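Local atomic coordinates of putative succinylglutamate desuccinylase / aspartoacylase (Shewanella amazonensis, PDB entry 3FMC), a protein that probably acts as a zinc-dependent hydrolase of the succinylglutamate desuccinylase/aspartoacylase family, with a likely activity on ester bonds. Residues C[138-142]-C[156-160]; C[197-201]-C[362-368]; C[301-305]-C[346-352]. All coordinates share one frame; numbering follows the deposited sequence.

Contact 1: residues C[138-142]-C[156-160]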
ATOM      1  N   CYS C 138      16.758  11.655  26.403  1.00 19.73           N
ATOM      2  CA  CYS C 138      16.622  10.871  25.171  1.00 17.76           C
ATOM      3  C   CYS C 138      17.146   9.439  25.432  1.00 19.10           C
ATOM      4  O   CYS C 138      16.532   8.464  25.016  1.00 20.83           O
ATOM      5  CB  CYS C 138      17.415  11.492  24.021  1.00 17.22           C
ATOM      6  SG  CYS C 138      16.690  13.041  23.387  1.00 17.49           S
ATOM      7  N   ALA C 139      18.313   9.338  26.073  1.00 18.66           N
ATOM      8  CA  ALA C 139      18.907   8.053  26.420  1.00 16.93           C
ATOM      9  C   ALA C 139      17.967   7.276  27.324  1.00 19.73           C
ATOM     10  O   ALA C 139      17.770   6.091  27.141  1.00 21.89           O
ATOM     11  CB  ALA C 139      20.271   8.258  27.094  1.00 19.68           C
ATOM     12  N   ARG C 140      17.391   7.937  28.316  1.00 20.30           N
ATOM     13  CA  ARG C 140      16.492   7.292  29.240  1.00 21.99           C
ATOM     14  C   ARG C 140      15.265   6.738  28.500  1.00 22.95           C
ATOM     15  O   ARG C 140      14.776   5.644  28.789  1.00 20.52           O
ATOM     16  CB  ARG C 140      16.079   8.301  30.327  1.00 21.88           C
ATOM     17  CG  ARG C 140      15.055   7.759  31.324  1.00 32.57           C
ATOM     18  CD  ARG C 140      14.833   8.685  32.532  1.00 33.54           C
ATOM     19  NE  ARG C 140      13.932   9.804  32.254  1.00 46.04           N
ATOM     20  CZ  ARG C 140      12.609   9.701  32.180  1.00 48.46           C
ATOM     21  NH1 ARG C 140      11.999   8.524  32.327  1.00 55.08           N
ATOM     22  NH2 ARG C 140      11.883  10.785  31.937  1.00 53.53           N
ATOM     23  N   ARG C 141      14.766   7.508  27.547  1.00 21.71           N
ATOM     24  CA  ARG C 141      13.609   7.105  26.761  1.00 21.06           C
ATOM     25  C   ARG C 141      13.828   5.802  25.982  1.00 19.04           C
ATOM     26  O   ARG C 141      12.938   4.962  25.890  1.00 20.44           O
ATOM     27  CB  ARG C 141      13.285   8.210  25.742  1.00 20.49           C
ATOM     28  CG  ARG C 141      11.959   8.034  25.088  1.00 20.10           C
ATOM     29  CD  ARG C 141      10.846   8.328  26.069  1.00 28.77           C
ATOM     30  NE  ARG C 141       9.613   8.377  25.340  1.00 22.09           N
ATOM     31  CZ  ARG C 141       8.449   8.761  25.807  1.00 26.43           C
ATOM     32  NH1 ARG C 141       8.298   9.108  27.082  1.00 29.95           N
ATOM     33  NH2 ARG C 141       7.416   8.740  24.994  1.00 29.36           N
ATOM     34  N   LEU C 142      14.997   5.672  25.362  1.00 20.43           N
ATOM     35  CA  LEU C 142      15.341   4.490  24.596  1.00 21.49           C
ATOM     36  C   LEU C 142      15.681   3.278  25.450  1.00 23.80           C
ATOM     37  O   LEU C 142      15.736   2.163  24.924  1.00 24.86           O
ATOM     38  CB  LEU C 142      16.508   4.764  23.654  1.00 21.46           C
ATOM     39  CG  LEU C 142      16.241   5.818  22.568  1.00 21.84           C
ATOM     40  CD1 LEU C 142      17.401   5.916  21.600  1.00 21.73           C
ATOM     41  CD2 LEU C 142      14.954   5.495  21.793  1.00 23.25           C
ATOM     42  N   VAL C 156      14.091   9.856  18.231  1.00 14.89           N
ATOM     43  CA  VAL C 156      14.823  10.129  19.459  1.00 14.65           C
ATOM     44  C   VAL C 156      16.347  10.065  19.201  1.00 13.85           C
ATOM     45  O   VAL C 156      17.092  10.867  19.756  1.00 13.93           O
ATOM     46  CB  VAL C 156      14.334   9.245  20.659  1.00 16.35           C
ATOM     47  CG1 VAL C 156      15.211   9.466  21.864  1.00 18.07           C
ATOM     48  CG2 VAL C 156      12.870   9.533  20.989  1.00 15.38           C
ATOM     49  N   THR C 157      16.789   9.187  18.293  1.00 13.53           N
ATOM     50  CA  THR C 157      18.218   9.095  17.918  1.00 13.93           C
ATOM     51  C   THR C 157      18.652  10.381  17.188  1.00 16.64           C
ATOM     52  O   THR C 157      19.705  10.977  17.518  1.00 15.71           O
ATOM     53  CB  THR C 157      18.518   7.820  17.090  1.00 13.49           C
ATOM     54  OG1 THR C 157      18.108   6.668  17.864  1.00 13.72           O
ATOM     55  CG2 THR C 157      19.981   7.739  16.654  1.00 16.50           C
ATOM     56  N   LEU C 158      17.827  10.836  16.231  1.00 13.92           N
ATOM     57  CA  LEU C 158      18.083  12.115  15.539  1.00 13.02           C
ATOM     58  C   LEU C 158      18.084  13.281  16.508  1.00 13.21           C
ATOM     59  O   LEU C 158      18.964  14.138  16.461  1.00 15.36           O
ATOM     60  CB  LEU C 158      17.003  12.358  14.476  1.00 13.45           C
ATOM     61  CG  LEU C 158      16.988  11.355  13.302  1.00 12.45           C
ATOM     62  CD1 LEU C 158      15.768  11.524  12.402  1.00 11.93           C
ATOM     63  CD2 LEU C 158      18.250  11.478  12.507  1.00 12.80           C
ATOM     64  N   GLN C 159      17.117  13.264  17.419  1.00 13.95           N
ATOM     65  CA  GLN C 159      16.901  14.326  18.391  1.00 14.00           C
ATOM     66  C   GLN C 159      18.069  14.498  19.315  1.00 16.01           C
ATOM     67  O   GLN C 159      18.463  15.617  19.630  1.00 17.29           O
ATOM     68  CB  GLN C 159      15.613  14.072  19.153  1.00 13.07           C
ATOM     69  CG  GLN C 159      15.156  15.259  20.039  1.00 13.47           C
ATOM     70  CD  GLN C 159      13.816  15.039  20.638  1.00 13.02           C
ATOM     71  OE1 GLN C 159      12.971  14.333  20.060  1.00 15.47           O
ATOM     72  NE2 GLN C 159      13.557  15.679  21.793  1.00 14.10           N
ATOM     73  N   SER C 160      18.611  13.386  19.798  1.00 16.59           N
ATOM     74  CA  SER C 160      19.747  13.443  20.703  1.00 17.45           C
ATOM     75  C   SER C 160      20.924  14.124  20.008  1.00 17.78           C
ATOM     76  O   SER C 160      21.652  14.904  20.649  1.00 18.78           O
ATOM     77  CB  SER C 160      20.137  12.048  21.185  1.00 18.84           C
ATOM     78  OG  SER C 160      21.332  12.138  21.931  1.00 24.68           O
TER

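Contact 2: residues C[197-201]-C[362-368]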
ATOM      1  N   PRO C 197      10.853  32.672  -0.126  1.00 18.93           N
ATOM      2  CA  PRO C 197       9.861  33.755  -0.241  1.00 17.00           C
ATOM      3  C   PRO C 197       8.755  33.761   0.810  1.00 16.16           C
ATOM      4  O   PRO C 197       8.223  34.811   1.111  1.00 18.67           O
ATOM      5  CB  PRO C 197       9.321  33.563  -1.675  1.00 18.63           C
ATOM      6  CG  PRO C 197       9.474  32.114  -1.979  1.00 25.17           C
ATOM      7  CD  PRO C 197      10.745  31.696  -1.227  1.00 21.39           C
ATOM      8  N   TYR C 198       8.414  32.600   1.390  1.00 16.28           N
ATOM      9  CA  TYR C 198       7.277  32.506   2.325  1.00 15.44           C
ATOM     10  C   TYR C 198       7.628  31.810   3.614  1.00 15.49           C
ATOM     11  O   TYR C 198       8.148  30.689   3.609  1.00 17.20           O
ATOM     12  CB  TYR C 198       6.103  31.810   1.609  1.00 15.52           C
ATOM     13  CG  TYR C 198       5.555  32.657   0.463  1.00 14.53           C
ATOM     14  CD1 TYR C 198       4.777  33.784   0.737  1.00 19.28           C
ATOM     15  CD2 TYR C 198       5.877  32.404  -0.850  1.00 15.72           C
ATOM     16  CE1 TYR C 198       4.322  34.603  -0.274  1.00 18.83           C
ATOM     17  CE2 TYR C 198       5.382  33.219  -1.876  1.00 22.41           C
ATOM     18  CZ  TYR C 198       4.618  34.320  -1.560  1.00 20.52           C
ATOM     19  OH  TYR C 198       4.102  35.158  -2.542  1.00 27.65           O
ATOM     20  N   THR C 199       7.335  32.463   4.730  1.00 15.27           N
ATOM     21  CA  THR C 199       7.683  31.934   6.037  1.00 17.30           C
ATOM     22  C   THR C 199       6.455  31.849   6.970  1.00 19.01           C
ATOM     23  O   THR C 199       5.668  32.779   7.066  1.00 15.55           O
ATOM     24  CB  THR C 199       8.781  32.798   6.725  1.00 25.38           C
ATOM     25  OG1 THR C 199       9.998  32.903   5.870  1.00 22.77           O
ATOM     26  CG2 THR C 199       9.097  32.252   8.114  1.00 18.61           C
ATOM     27  N   LEU C 200       6.328  30.713   7.647  1.00 17.76           N
ATOM     28  CA  LEU C 200       5.321  30.485   8.683  1.00 16.79           C
ATOM     29  C   LEU C 200       6.004  30.714  10.020  1.00 14.84           C
ATOM     30  O   LEU C 200       7.002  30.048  10.339  1.00 17.26           O
ATOM     31  CB  LEU C 200       4.779  29.045   8.626  1.00 17.37           C
ATOM     32  CG  LEU C 200       3.919  28.753   7.397  1.00 23.77           C
ATOM     33  CD1 LEU C 200       3.775  27.317   7.036  1.00 37.74           C
ATOM     34  CD2 LEU C 200       2.549  29.425   7.595  1.00 19.55           C
ATOM     35  N   LEU C 201       5.519  31.701  10.770  1.00 15.62           N
ATOM     36  CA  LEU C 201       6.004  32.004  12.121  1.00 15.81           C
ATOM     37  C   LEU C 201       5.225  31.163  13.114  1.00 16.42           C
ATOM     38  O   LEU C 201       3.982  31.240  13.207  1.00 16.57           O
ATOM     39  CB  LEU C 201       5.884  33.510  12.408  1.00 16.05           C
ATOM     40  CG  LEU C 201       6.680  34.458  11.501  1.00 16.81           C
ATOM     41  CD1 LEU C 201       6.300  35.917  11.733  1.00 21.54           C
ATOM     42  CD2 LEU C 201       8.183  34.250  11.686  1.00 15.99           C
HETATM   43  N   MSE C 362      -1.451  30.226   2.735  1.00 14.56           N
HETATM   44  CA  MSE C 362      -1.175  31.235   3.755  1.00 14.30           C
HETATM   45  C   MSE C 362      -2.139  32.387   3.527  1.00 15.58           C
HETATM   46  O   MSE C 362      -2.314  32.835   2.382  1.00 17.69           O
HETATM   47  CB  MSE C 362       0.263  31.781   3.640  1.00 14.78           C
HETATM   48  CG  MSE C 362       1.262  30.735   3.909  1.00 19.74           C
HETATM   49 SE   MSE C 362       3.076  31.508   3.955  0.75 17.59          SE
HETATM   50  CE  MSE C 362       4.094  29.874   4.183  1.00 29.48           C
ATOM     51  N   THR C 363      -2.806  32.796   4.586  1.00 15.79           N
ATOM     52  CA  THR C 363      -3.710  33.913   4.558  1.00 18.17           C
ATOM     53  C   THR C 363      -3.153  34.981   5.532  1.00 17.20           C
ATOM     54  O   THR C 363      -2.260  34.709   6.381  1.00 15.89           O
ATOM     55  CB  THR C 363      -5.141  33.509   4.992  1.00 14.74           C
ATOM     56  OG1 THR C 363      -5.149  33.148   6.380  1.00 17.28           O
ATOM     57  CG2 THR C 363      -5.646  32.355   4.116  1.00 15.03           C
ATOM     58  N   LYS C 364      -3.689  36.201   5.413  1.00 18.30           N
ATOM     59  CA  LYS C 364      -3.261  37.321   6.299  1.00 19.71           C
ATOM     60  C   LYS C 364      -1.717  37.459   6.237  1.00 17.97           C
ATOM     61  O   LYS C 364      -1.021  37.653   7.243  1.00 18.64           O
ATOM     62  CB  LYS C 364      -3.790  37.130   7.702  1.00 21.09           C
ATOM     63  CG  LYS C 364      -5.352  37.085   7.716  1.00 23.97           C
ATOM     64  CD  LYS C 364      -5.838  36.625   9.069  1.00 30.55           C
ATOM     65  CE  LYS C 364      -7.354  36.778   9.243  1.00 38.16           C
ATOM     66  NZ  LYS C 364      -8.025  36.464   7.976  1.00 34.51           N
ATOM     67  N   VAL C 365      -1.234  37.422   5.014  1.00 18.95           N
ATOM     68  CA  VAL C 365       0.190  37.487   4.717  1.00 20.40           C
ATOM     69  C   VAL C 365       0.711  38.916   4.769  1.00 23.20           C
ATOM     70  O   VAL C 365       0.019  39.861   4.370  1.00 19.44           O
ATOM     71  CB  VAL C 365       0.456  36.859   3.337  1.00 22.89           C
ATOM     72  CG1 VAL C 365       1.904  37.075   2.908  1.00 23.32           C
ATOM     73  CG2 VAL C 365       0.072  35.339   3.359  1.00 23.07           C
ATOM     74  N   PHE C 366       1.929  39.086   5.272  1.00 19.54           N
ATOM     75  CA  PHE C 366       2.540  40.399   5.290  1.00 20.16           C
ATOM     76  C   PHE C 366       3.996  40.314   4.941  1.00 22.27           C
ATOM     77  O   PHE C 366       4.610  39.255   5.045  1.00 18.48           O
ATOM     78  CB  PHE C 366       2.370  41.003   6.661  1.00 21.16           C
ATOM     79  CG  PHE C 366       2.907  40.173   7.739  1.00 28.22           C
ATOM     80  CD1 PHE C 366       4.206  40.384   8.228  1.00 32.10           C
ATOM     81  CD2 PHE C 366       2.102  39.209   8.373  1.00 21.46           C
ATOM     82  CE1 PHE C 366       4.684  39.611   9.306  1.00 29.04           C
ATOM     83  CE2 PHE C 366       2.598  38.419   9.445  1.00 17.82           C
ATOM     84  CZ  PHE C 366       3.890  38.642   9.902  1.00 23.21           C
ATOM     85  N   GLU C 367       4.563  41.429   4.494  1.00 24.58           N
ATOM     86  CA  GLU C 367       5.986  41.449   4.162  1.00 23.94           C
ATOM     87  C   GLU C 367       6.795  41.437   5.468  1.00 23.08           C
ATOM     88  O   GLU C 367       6.476  42.133   6.449  1.00 22.59           O
ATOM     89  CB  GLU C 367       6.343  42.644   3.272  1.00 25.79           C
ATOM     90  CG  GLU C 367       7.810  42.681   2.929  1.00 27.46           C
ATOM     91  CD  GLU C 367       8.120  43.681   1.827  1.00 33.32           C
ATOM     92  OE1 GLU C 367       7.247  44.540   1.537  1.00 33.27           O
ATOM     93  OE2 GLU C 367       9.210  43.568   1.237  1.00 39.78           O
ATOM     94  N   LEU C 368       7.809  40.588   5.517  1.00 22.98           N
ATOM     95  CA  LEU C 368       8.600  40.479   6.746  1.00 24.58           C
ATOM     96  C   LEU C 368       9.569  41.644   6.794  1.00 26.39           C
ATOM     97  O   LEU C 368      10.039  42.075   5.755  1.00 26.76           O
ATOM     98  CB  LEU C 368       9.363  39.149   6.822  1.00 27.98           C
ATOM     99  CG  LEU C 368       8.514  37.884   7.072  1.00 29.37           C
ATOM    100  CD1 LEU C 368       9.453  36.691   6.995  1.00 38.37           C
ATOM    101  CD2 LEU C 368       7.735  37.917   8.380  1.00 33.83           C
ATOM    102  OXT LEU C 368       9.895  42.132   7.862  1.00 24.91           O
TER

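Contact 3: residues C[301-305]-C[346-352]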
ATOM      1  N   VAL C 301      -9.138  16.778 -11.006  1.00 15.18           N
ATOM      2  CA  VAL C 301      -8.710  18.146 -10.819  1.00 14.37           C
ATOM      3  C   VAL C 301      -7.624  18.648 -11.736  1.00 11.70           C
ATOM      4  O   VAL C 301      -6.587  17.992 -11.932  1.00 14.42           O
ATOM      5  CB  VAL C 301      -8.167  18.255  -9.340  1.00 15.58           C
ATOM      6  CG1 VAL C 301      -7.732  19.668  -9.008  1.00 20.68           C
ATOM      7  CG2 VAL C 301      -9.243  17.759  -8.324  1.00 18.58           C
ATOM      8  N   GLU C 302      -7.888  19.826 -12.291  1.00 12.80           N
ATOM      9  CA  GLU C 302      -6.898  20.592 -13.042  1.00 14.18           C
ATOM     10  C   GLU C 302      -6.524  21.739 -12.099  1.00 16.56           C
ATOM     11  O   GLU C 302      -7.371  22.552 -11.744  1.00 16.62           O
ATOM     12  CB  GLU C 302      -7.488  21.107 -14.352  1.00 16.77           C
ATOM     13  CG  GLU C 302      -6.529  21.917 -15.172  1.00 19.34           C
ATOM     14  CD  GLU C 302      -7.147  22.371 -16.500  1.00 19.92           C
ATOM     15  OE1 GLU C 302      -8.298  22.887 -16.501  1.00 22.19           O
ATOM     16  OE2 GLU C 302      -6.454  22.217 -17.500  1.00 24.06           O
ATOM     17  N   TYR C 303      -5.274  21.805 -11.666  1.00 15.95           N
ATOM     18  CA  TYR C 303      -4.849  22.798 -10.660  1.00 14.96           C
ATOM     19  C   TYR C 303      -4.628  24.123 -11.383  1.00 16.76           C
ATOM     20  O   TYR C 303      -3.839  24.181 -12.317  1.00 16.73           O
ATOM     21  CB  TYR C 303      -3.542  22.338  -9.927  1.00 12.54           C
ATOM     22  CG  TYR C 303      -3.843  21.137  -9.072  1.00 12.82           C
ATOM     23  CD1 TYR C 303      -4.380  21.292  -7.800  1.00 12.99           C
ATOM     24  CD2 TYR C 303      -3.692  19.855  -9.561  1.00 13.58           C
ATOM     25  CE1 TYR C 303      -4.721  20.193  -7.017  1.00 14.86           C
ATOM     26  CE2 TYR C 303      -4.039  18.731  -8.787  1.00 13.19           C
ATOM     27  CZ  TYR C 303      -4.553  18.919  -7.520  1.00 12.73           C
ATOM     28  OH  TYR C 303      -4.954  17.831  -6.771  1.00 12.82           O
ATOM     29  N   LEU C 304      -5.320  25.165 -10.945  1.00 16.59           N
ATOM     30  CA  LEU C 304      -5.156  26.512 -11.559  1.00 13.93           C
ATOM     31  C   LEU C 304      -4.325  27.449 -10.701  1.00 17.62           C
ATOM     32  O   LEU C 304      -3.557  28.248 -11.226  1.00 21.63           O
ATOM     33  CB  LEU C 304      -6.526  27.118 -11.831  1.00 14.32           C
ATOM     34  CG  LEU C 304      -7.486  26.286 -12.681  1.00 15.29           C
ATOM     35  CD1 LEU C 304      -8.891  26.897 -12.725  1.00 21.10           C
ATOM     36  CD2 LEU C 304      -6.936  26.025 -14.064  1.00 19.60           C
ATOM     37  N   GLY C 305      -4.465  27.372  -9.394  1.00 16.32           N
ATOM     38  CA  GLY C 305      -3.715  28.236  -8.458  1.00 18.96           C
ATOM     39  C   GLY C 305      -2.285  27.761  -8.454  1.00 19.41           C
ATOM     40  O   GLY C 305      -2.015  26.616  -8.097  1.00 17.80           O
ATOM     41  N   HIS C 346      -0.108  22.017  -3.181  1.00 11.97           N
ATOM     42  CA  HIS C 346      -1.319  21.312  -3.533  1.00 11.79           C
ATOM     43  C   HIS C 346      -1.056  19.808  -3.653  1.00 14.37           C
ATOM     44  O   HIS C 346       0.082  19.333  -3.795  1.00 13.65           O
ATOM     45  CB  HIS C 346      -2.010  21.914  -4.790  1.00 10.88           C
ATOM     46  CG  HIS C 346      -1.324  21.652  -6.105  1.00 11.19           C
ATOM     47  ND1 HIS C 346      -1.188  20.386  -6.654  1.00 12.43           N
ATOM     48  CD2 HIS C 346      -0.824  22.514  -7.026  1.00 16.58           C
ATOM     49  CE1 HIS C 346      -0.605  20.485  -7.834  1.00 15.88           C
ATOM     50  NE2 HIS C 346      -0.401  21.765  -8.103  1.00 13.62           N
ATOM     51  N   PHE C 347      -2.165  19.082  -3.682  1.00 14.83           N
ATOM     52  CA  PHE C 347      -2.174  17.629  -3.731  1.00 10.64           C
ATOM     53  C   PHE C 347      -1.448  17.168  -4.963  1.00 12.27           C
ATOM     54  O   PHE C 347      -1.601  17.744  -6.059  1.00 14.13           O
ATOM     55  CB  PHE C 347      -3.629  17.159  -3.687  1.00 13.76           C
ATOM     56  CG  PHE C 347      -3.805  15.678  -3.461  1.00 11.99           C
ATOM     57  CD1 PHE C 347      -3.353  15.078  -2.306  1.00 16.56           C
ATOM     58  CD2 PHE C 347      -4.573  14.934  -4.359  1.00 15.40           C
ATOM     59  CE1 PHE C 347      -3.602  13.725  -2.073  1.00 14.53           C
ATOM     60  CE2 PHE C 347      -4.811  13.593  -4.137  1.00 15.41           C
ATOM     61  CZ  PHE C 347      -4.314  12.996  -3.000  1.00 10.64           C
ATOM     62  N   ALA C 348      -0.704  16.066  -4.815  1.00 14.99           N
ATOM     63  CA  ALA C 348       0.152  15.538  -5.890  1.00 13.01           C
ATOM     64  C   ALA C 348      -0.520  14.672  -6.928  1.00 16.89           C
ATOM     65  O   ALA C 348       0.128  14.246  -7.887  1.00 14.19           O
ATOM     66  CB  ALA C 348       1.334  14.774  -5.255  1.00 15.06           C
ATOM     67  N   SER C 349      -1.811  14.393  -6.747  1.00 11.56           N
ATOM     68  CA  SER C 349      -2.575  13.549  -7.641  1.00 11.73           C
ATOM     69  C   SER C 349      -3.773  14.375  -8.184  1.00 11.30           C
ATOM     70  O   SER C 349      -4.175  15.374  -7.583  1.00 13.23           O
ATOM     71  CB  SER C 349      -3.073  12.316  -6.874  1.00 12.71           C
ATOM     72  OG  SER C 349      -4.150  11.717  -7.544  1.00 16.79           O
ATOM     73  N   ALA C 350      -4.274  13.985  -9.356  1.00 12.78           N
ATOM     74  CA  ALA C 350      -5.370  14.691 -10.018  1.00 12.51           C
ATOM     75  C   ALA C 350      -6.746  14.139  -9.643  1.00 16.43           C
ATOM     76  O   ALA C 350      -7.771  14.622 -10.140  1.00 19.10           O
ATOM     77  CB  ALA C 350      -5.177  14.636 -11.544  1.00 13.04           C
ATOM     78  N   SER C 351      -6.799  13.101  -8.820  1.00 13.39           N
ATOM     79  CA  SER C 351      -8.090  12.505  -8.484  1.00 14.30           C
ATOM     80  C   SER C 351      -8.281  12.542  -6.982  1.00 14.38           C
ATOM     81  O   SER C 351      -7.438  12.092  -6.196  1.00 13.95           O
ATOM     82  CB  SER C 351      -8.195  11.105  -9.066  1.00 15.09           C
ATOM     83  OG  SER C 351      -7.132  10.322  -8.646  1.00 18.00           O
ATOM     84  N   VAL C 352      -9.380  13.167  -6.589  1.00 15.04           N
ATOM     85  CA  VAL C 352      -9.694  13.383  -5.208  1.00 14.87           C
ATOM     86  C   VAL C 352     -11.082  12.857  -4.816  1.00 13.72           C
ATOM     87  O   VAL C 352     -12.002  12.806  -5.627  1.00 11.99           O
ATOM     88  CB  VAL C 352      -9.600  14.905  -4.826  1.00 14.93           C
ATOM     89  CG1 VAL C 352      -8.188  15.427  -5.098  1.00 14.04           C
ATOM     90  CG2 VAL C 352     -10.670  15.816  -5.539  1.00  9.91           C
TER

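Contact 1: residues C[138-142]-C[156-160]
Val156 drives its CG1 methyl into the groove between Cys138 and Leu142, two residues one turn apart on the facing helix. The methyl lies 3.7 Å from CB of Cys138 and 3.9 Å from CG of Leu142, and it rests against the carbonyl O of Cys138 at 3.6 Å, an oxygen already bonded to the backbone N of Leu142. It gets there because CG1 stands anti to the backbone N of Val156 (chi1 174°), while CG2 turns toward the aliphatic stem of Arg141. Leu142 slides past Val156 in the opposite direction. Its branches divide the work: CD2 lies against CB of Val156 at 4.0 Å, and the Leu142 and Thr157 side chains cross at about a right angle, with CD1 3.9 Å from OG1 of Thr157, a hydroxyl hydrogen-bonded to the carbonyl of Arg153. With an alanine at Leu142, both methyl branches are gone, and Val156 and Thr157 would probably be left without cover on this side, with a gap between the helices. At the other end CB of Cys138 lies 4.0 Å from CB of Ser160, and SG of Cys138 lies 4.1 Å from N of Ser160. The polar ends find partners beyond the two segments: NE of Arg141 bonds to His152, and Gln159 to the backbone N of Leu105 and to His163. The axes of the two short segments approach to 9.9 Å at 162°, nearly antiparallel, as in an alpha-alpha hairpin, here made by the consecutive helices 123-142 and 150-163 with a short connection between them.

Contact 2: residues C[197-201]-C[362-368]
The methyl of Met362, present as selenomethionine, presses on the branch point of Leu200. CE butts against the CG methine of Leu200, 3.4 Å away and tighter than an ordinary carbon contact, with CD1 and CD2 of Leu200 each 3.8 Å off. Leu200 sets out from its strand pointing away from Met362, and only its branched end comes back to meet it. An extended chain beyond CG (chi2 -174°, chi3 -176°) carries the methyl of Met362 this far. On its other flank CE touches CB of Tyr198 at 3.8 Å, and SE approaches the tyrosine ring obliquely, 5.3 Å from its centroid, as a Met-aromatic contact. Met362 thus fills the hollow between Tyr198 and Leu200, alternate residues on one face of strand 198-202.

Thr199 and Leu201 present the opposite face of that strand, and the last residues of the chain cover it. Leu368 straddles the pair: its side chain crosses that of Thr199 at about a right angle, with CD1 4.0 Å from CB of Thr199, and runs opposite to that of Leu201, with CD2 of Leu368 4.2 Å from CD1 of Leu201. That same CD1 of Leu201 is the bump that also meets CZ of the Phe366 ring obliquely at 4.1 Å. Strand 283-286 pairs with both 198-202 and 366-367, and the tail runs on past it to meet both faces of 198-202.

The charged terminus leaves this greasy surface, its OXT salt-bridged to Arg188. What joins the two segments is wholly apolar and sulfur-aromatic in kind (selenium standing for sulfur); the contact therefore depends on close fit and burial, while the backbone hydrogen bonds of strand 198-202 go to its sheet neighbours, strands 176-184 and 283-286.

Contact 3: residues C[301-305]-C[346-352]
The hydroxyl of Tyr303 donates to the carbonyl O of Ser349 at 2.7 Å, nearly along the C=O axis (168°), with the acceptor near the plane of the tyrosine ring, at its edge. This bond ties strand 299-303 to the loop entering strand 351-352, an outermost strand, within this chain, of a four-stranded antiparallel sheet. Beside it, the backbone N of Val301 bonds to O of Ala350 at 2.7 Å. The tyrosine ring is filled in from both faces. Val301 CG1, from its own strand, sits over the centre of one; His346 covers the opposite face in an offset stack, centroids 3.8 Å apart and planes only 4° from parallel. The imidazole also reaches over the stem, where CB of Tyr303 makes a CH-pi contact with its face. His346 has CG between the backbone N and the carbonyl carbon, and its rotation is fixed by ND1, which donates to O of Phe347 at 2.7 Å in the plane of the imidazole. CB of Phe347 lies 3.4 Å from OH of Tyr303, which sits at the edge of the Phe347 ring, near its plane. Two residues before Tyr303, CG2 of Val301 meets CG2 of Val352 at 3.7 Å, with Leu358 of strand 357-363 touching both valines. Glu247 and Lys83 of the third subunit bond to OG of Ser349, so the loop takes part in the assembly. The same OG closes an ST turn, accepting from the backbone N of Ser351 at 3.2 Å along an almost straight N-H line (175°).

Overall arrangement
Contact 1 lies on the opposite side of the chain's centre from the other two and joins neighbouring helices of the catalytic region; it is partly buried, and its seam is apolar. Contacts 2 and 3 are both buried, with centres about 23 Å apart, and contact 3 is nested in the chain loop closed by contact 2. Strands 351-352 and 357-363 follow one another and connect them. Contact 2 fastens the C-terminal tail to a strand of the catalytic region through shape and hydrophobic fit. Contact 3, between the end of strand 341-346 and the small antiparallel sheet, relies instead on hydrogen bonds and ring stacking. Two other subunits reach contact 3, one brushes contact 2 at Thr363, and none touches contact 1.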